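PDB 1Y9Q: transcriptional regulator, HTH_3 family from Vibrio cholerae, which probably binds DNA as a dimeric transcription factor, joining a helix-turn-helix domain to a cupin domain that binds zinc, with D-methionine held between the two. Local coordinates for residues Phe8-Arg20 against Ile44-Leu56. Residues are numbered along the deposited sequence; the frame is centred on the assembly and turned at random.
Sequences FKSQIANQLKNLR and IERGESSPTIATL
Both carboxylate oxygens of Glu45 are gripped side-on by Arg20, a textbook bidentate salt bridge. NE of Arg20 meets OE2 of Glu45 at 2.8 Å in a nearly straight bond (170°), while NH2 of Arg20 reaches OE1 of Glu45 at 3.0 Å by way of that oxygen's syn lone pair. The planes of the two groups are tilted 31° apart, and the NE bond comes in out of the carboxylate plane, though on its syn side. A bend at chi3 (67°) turns the guanidinium edge toward the acid, and NH1 of Arg20 is held in turn by the carbonyl of Leu25, a second-shell bond that helps fix the group's rotation.

The extended Glu45 side chain lies as a knob among Ala13, Leu16, Lys17 and Arg20. Leu27 of helix 27-34 also touches it. Close by, the methyl of Ala13 abuts the carbonyl oxygens of Ile44 and Glu45, in the last turn of helix 38-45, and CA of Ala13 is 4.0 Å from CA of Glu45. Gly47, with positive phi, closes that helix in a Schellman motif. A water bridges Asn14 OD1 and the Glu45 carbonyl.

Leu16 crosses Ile44 at about a right angle, CD2 to CG2 3.7 Å. Toward the N-terminal end of helix 5-22, Ile12 presents CG2 to both CG2 of Ile44 and CG of Pro51, each 4.0 Å away, and Phe8 turns its ring edge to the Pro51 carbonyl. CD2 of Leu56 lies 4.3 Å from both Ile12 CD1 and Phe8 CZ, at that edge. Lys9, stretched out, lays its CE 3.6 Å from CB of Ser50, whose hydroxyl is bonded to Asp86.

Helix 5-22 thus packs across the end of helix 38-45 and the loop to helix 53-63 within the helix-turn-helix domain. The chemistry is divided: a paired charge, probably stabilising both ionised forms, locks one end, while apolar packing carries the contact to Leu56, whose side chain is about 8 Å from the bound D-methionine.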
loop_
_atom_site.group_PDB
_atom_site.type_symbol
_atom_site.label_atom_id
_atom_site.label_comp_id
_atom_site.label_asym_id
_atom_site.label_seq_id
_atom_site.Cartn_x
_atom_site.Cartn_y
_atom_site.Cartn_z
ATOM N N PHE A 8 3.218 7.513 24.826
ATOM C CA PHE A 8 3.407 7.662 23.390
ATOM C C PHE A 8 2.226 8.459 22.859
ATOM O O PHE A 8 2.399 9.452 22.153
ATOM C CB PHE A 8 3.437 6.291 22.707
ATOM C CG PHE A 8 3.493 6.358 21.206
ATOM C CD1 PHE A 8 4.649 6.780 20.557
ATOM C CD2 PHE A 8 2.388 5.998 20.439
ATOM C CE1 PHE A 8 4.706 6.842 19.159
ATOM C CE2 PHE A 8 2.432 6.055 19.044
ATOM C CZ PHE A 8 3.596 6.479 18.403
ATOM N N LYS A 9 1.024 8.012 23.218
ATOM C CA LYS A 9 -0.203 8.663 22.785
ATOM C C LYS A 9 -0.226 10.143 23.122
ATOM O O LYS A 9 -0.580 10.962 22.278
ATOM C CB LYS A 9 -1.427 7.996 23.423
ATOM C CG LYS A 9 -1.645 6.557 23.017
ATOM C CD LYS A 9 -2.936 6.016 23.618
ATOM C CE LYS A 9 -3.145 4.556 23.242
ATOM N NZ LYS A 9 -4.420 4.028 23.797
ATOM N N SER A 10 0.146 10.488 24.352
ATOM C CA SER A 10 0.131 11.890 24.758
ATOM C C SER A 10 1.165 12.712 24.001
ATOM O O SER A 10 0.898 13.852 23.611
ATOM C CB SER A 10 0.359 12.021 26.266
ATOM O OG SER A 10 1.649 11.581 26.638
ATOM N N GLN A 11 2.344 12.139 23.790
ATOM C CA GLN A 11 3.388 12.848 23.060
ATOM C C GLN A 11 2.917 13.189 21.647
ATOM O O GLN A 11 3.035 14.329 21.200
ATOM C CB GLN A 11 4.661 12.005 22.984
ATOM C CG GLN A 11 5.632 12.469 21.907
ATOM C CD GLN A 11 6.129 13.890 22.113
ATOM O OE1 GLN A 11 6.471 14.581 21.150
ATOM N NE2 GLN A 11 6.188 14.329 23.369
ATOM N N ILE A 12 2.386 12.195 20.946
ATOM C CA ILE A 12 1.906 12.409 19.585
ATOM C C ILE A 12 0.686 13.320 19.555
ATOM O O ILE A 12 0.572 14.200 18.701
ATOM C CB ILE A 12 1.537 11.068 18.905
ATOM C CG1 ILE A 12 2.776 10.177 18.806
ATOM C CG2 ILE A 12 0.964 11.321 17.515
ATOM C CD1 ILE A 12 3.927 10.806 18.050
ATOM N N ALA A 13 -0.232 13.102 20.488
ATOM C CA ALA A 13 -1.447 13.905 20.553
ATOM C C ALA A 13 -1.125 15.391 20.675
ATOM O O ALA A 13 -1.600 16.216 19.879
ATOM C CB ALA A 13 -2.307 13.456 21.744
ATOM N N ASN A 14 -0.312 15.732 21.671
ATOM C CA ASN A 14 0.043 17.125 21.896
ATOM C C ASN A 14 0.839 17.778 20.762
ATOM O O ASN A 14 0.543 18.906 20.370
ATOM C CB ASN A 14 0.807 17.278 23.217
ATOM C CG ASN A 14 -0.030 16.869 24.430
ATOM O OD1 ASN A 14 -1.257 16.986 24.420
ATOM N ND2 ASN A 14 0.638 16.403 25.483
ATOM N N GLN A 15 1.842 17.088 20.229
ATOM C CA GLN A 15 2.638 17.689 19.153
ATOM C C GLN A 15 1.862 17.781 17.841
ATOM O O GLN A 15 2.019 18.750 17.099
ATOM C CB GLN A 15 3.945 16.922 18.944
ATOM C CG GLN A 15 4.912 17.568 17.921
ATOM C CD GLN A 15 5.288 19.013 18.251
ATOM O OE1 GLN A 15 4.947 19.538 19.314
ATOM N NE2 GLN A 15 6.001 19.658 17.333
ATOM N N LEU A 16 1.012 16.795 17.561
ATOM C CA LEU A 16 0.216 16.836 16.335
ATOM C C LEU A 16 -0.658 18.078 16.356
ATOM O O LEU A 16 -0.777 18.786 15.358
ATOM C CB LEU A 16 -0.680 15.603 16.213
ATOM C CG LEU A 16 -1.761 15.691 15.121
ATOM C CD1 LEU A 16 -1.124 16.048 13.776
ATOM C CD2 LEU A 16 -2.517 14.366 15.029
ATOM N N LYS A 17 -1.268 18.334 17.504
ATOM C CA LYS A 17 -2.127 19.499 17.659
ATOM C C LYS A 17 -1.304 20.770 17.451
ATOM O O LYS A 17 -1.732 21.687 16.758
ATOM C CB LYS A 17 -2.759 19.500 19.055
ATOM C CG LYS A 17 -3.875 20.516 19.232
ATOM C CD LYS A 17 -4.457 20.440 20.638
ATOM C CE LYS A 17 -5.582 21.445 20.832
ATOM N NZ LYS A 17 -6.194 21.318 22.187
ATOM N N ASN A 18 -0.114 20.816 18.045
ATOM C CA ASN A 18 0.747 21.986 17.902
ATOM C C ASN A 18 1.084 22.200 16.427
ATOM O O ASN A 18 0.919 23.297 15.897
ATOM C CB ASN A 18 2.038 21.808 18.698
ATOM C CG ASN A 18 2.806 23.102 18.849
ATOM O OD1 ASN A 18 3.096 23.789 17.861
ATOM N ND2 ASN A 18 3.148 23.444 20.090
ATOM N N LEU A 19 1.557 21.144 15.767
ATOM C CA LEU A 19 1.905 21.235 14.352
ATOM C C LEU A 19 0.716 21.723 13.531
ATOM O O LEU A 19 0.863 22.608 12.678
ATOM C CB LEU A 19 2.379 19.871 13.825
ATOM C CG LEU A 19 3.721 19.353 14.364
ATOM C CD1 LEU A 19 3.971 17.931 13.866
ATOM C CD2 LEU A 19 4.845 20.290 13.906
ATOM N N ARG A 20 -0.463 21.165 13.796
ATOM C CA ARG A 20 -1.670 21.549 13.061
ATOM C C ARG A 20 -2.053 23.004 13.320
ATOM O O ARG A 20 -2.258 23.776 12.385
ATOM C CB ARG A 20 -2.849 20.641 13.441
ATOM C CG ARG A 20 -4.146 20.992 12.713
ATOM C CD ARG A 20 -5.259 19.994 12.988
ATOM N NE ARG A 20 -5.723 20.021 14.377
ATOM C CZ ARG A 20 -6.519 20.954 14.890
ATOM N NH1 ARG A 20 -6.952 21.955 14.137
ATOM N NH2 ARG A 20 -6.899 20.876 16.159
ATOM N N ILE A 44 -6.726 10.917 17.768
ATOM C CA ILE A 44 -5.296 10.979 18.034
ATOM C C ILE A 44 -4.960 12.184 18.905
ATOM O O ILE A 44 -4.208 12.067 19.875
ATOM C CB ILE A 44 -4.477 11.064 16.721
ATOM C CG1 ILE A 44 -4.618 9.756 15.937
ATOM C CG2 ILE A 44 -3.008 11.333 17.037
ATOM C CD1 ILE A 44 -3.984 9.786 14.548
ATOM N N GLU A 45 -5.511 13.342 18.560
ATOM C CA GLU A 45 -5.240 14.546 19.331
ATOM C C GLU A 45 -5.815 14.469 20.746
ATOM O O GLU A 45 -5.345 15.166 21.641
ATOM C CB GLU A 45 -5.783 15.791 18.618
ATOM C CG GLU A 45 -5.130 16.077 17.271
ATOM C CD GLU A 45 -5.380 17.501 16.780
ATOM O OE1 GLU A 45 -6.353 18.136 17.245
ATOM O OE2 GLU A 45 -4.606 17.983 15.923
ATOM N N ARG A 46 -6.822 13.623 20.952
ATOM C CA ARG A 46 -7.412 13.475 22.284
ATOM C C ARG A 46 -6.745 12.354 23.076
ATOM O O ARG A 46 -7.091 12.111 24.233
ATOM C CB ARG A 46 -8.914 13.193 22.192
ATOM C CG ARG A 46 -9.757 14.396 21.813
ATOM C CD ARG A 46 -11.226 14.146 22.129
ATOM N NE ARG A 46 -11.782 13.042 21.353
ATOM C CZ ARG A 46 -12.067 13.111 20.057
ATOM N NH1 ARG A 46 -11.854 14.237 19.389
ATOM N NH2 ARG A 46 -12.563 12.055 19.427
ATOM N N GLY A 47 -5.793 11.673 22.447
ATOM C CA GLY A 47 -5.100 10.583 23.110
ATOM C C GLY A 47 -5.952 9.333 23.224
ATOM O O GLY A 47 -5.747 8.513 24.118
ATOM N N GLU A 48 -6.902 9.177 22.311
ATOM C CA GLU A 48 -7.793 8.021 22.327
ATOM C C GLU A 48 -7.333 6.845 21.481
ATOM O O GLU A 48 -7.683 5.698 21.766
ATOM C CB GLU A 48 -9.192 8.441 21.889
ATOM C CG GLU A 48 -9.955 9.193 22.954
ATOM C CD GLU A 48 -11.266 9.741 22.444
ATOM O OE1 GLU A 48 -11.952 9.030 21.677
ATOM O OE2 GLU A 48 -11.615 10.880 22.820
ATOM N N SER A 49 -6.561 7.115 20.436
ATOM C CA SER A 49 -6.078 6.039 19.584
ATOM C C SER A 49 -4.579 6.152 19.377
ATOM O O SER A 49 -4.041 7.250 19.228
ATOM C CB SER A 49 -6.775 6.066 18.225
ATOM O OG SER A 49 -6.140 6.976 17.347
ATOM N N SER A 50 -3.914 5.005 19.376
ATOM C CA SER A 50 -2.471 4.933 19.182
ATOM C C SER A 50 -2.173 4.770 17.695
ATOM O O SER A 50 -2.434 3.718 17.109
ATOM C CB SER A 50 -1.905 3.743 19.958
ATOM O OG SER A 50 -2.640 2.564 19.662
ATOM N N PRO A 51 -1.622 5.813 17.063
ATOM C CA PRO A 51 -1.309 5.738 15.637
ATOM C C PRO A 51 -0.139 4.819 15.311
ATOM O O PRO A 51 0.781 4.649 16.106
ATOM C CB PRO A 51 -1.027 7.190 15.273
ATOM C CG PRO A 51 -0.419 7.728 16.534
ATOM C CD PRO A 51 -1.319 7.151 17.601
ATOM N N THR A 52 -0.195 4.215 14.134
ATOM C CA THR A 52 0.871 3.328 13.697
ATOM C C THR A 52 1.934 4.205 13.052
ATOM O O THR A 52 1.695 5.383 12.771
ATOM C CB THR A 52 0.364 2.337 12.645
ATOM O OG1 THR A 52 -0.151 3.067 11.524
ATOM C CG2 THR A 52 -0.742 1.463 13.227
ATOM N N ILE A 53 3.107 3.630 12.827
ATOM C CA ILE A 53 4.189 4.361 12.193
ATOM C C ILE A 53 3.724 4.791 10.806
ATOM O O ILE A 53 4.037 5.889 10.347
ATOM C CB ILE A 53 5.449 3.477 12.062
ATOM C CG1 ILE A 53 6.017 3.188 13.456
ATOM C CG2 ILE A 53 6.484 4.167 11.166
ATOM C CD1 ILE A 53 7.268 2.313 13.463
ATOM N N ALA A 54 2.958 3.931 10.145
ATOM C CA ALA A 54 2.473 4.244 8.806
ATOM C C ALA A 54 1.518 5.435 8.811
ATOM O O ALA A 54 1.540 6.264 7.896
ATOM C CB ALA A 54 1.797 3.025 8.191
ATOM N N THR A 55 0.683 5.524 9.839
ATOM C CA THR A 55 -0.266 6.628 9.930
ATOM C C THR A 55 0.489 7.928 10.203
ATOM O O THR A 55 0.155 8.978 9.646
ATOM C CB THR A 55 -1.309 6.372 11.036
ATOM O OG1 THR A 55 -2.119 5.249 10.669
ATOM C CG2 THR A 55 -2.211 7.588 11.211
ATOM N N LEU A 56 1.509 7.849 11.059
ATOM C CA LEU A 56 2.333 9.011 11.379
ATOM C C LEU A 56 2.949 9.593 10.108
ATOM O O LEU A 56 2.935 10.806 9.905
ATOM C CB LEU A 56 3.462 8.637 12.342
ATOM C CG LEU A 56 3.205 8.754 13.843
ATOM C CD1 LEU A 56 2.017 7.912 14.225
ATOM C CD2 LEU A 56 4.445 8.321 14.607
HETATM O O HOH W 1 -3.786 16.897 22.983
#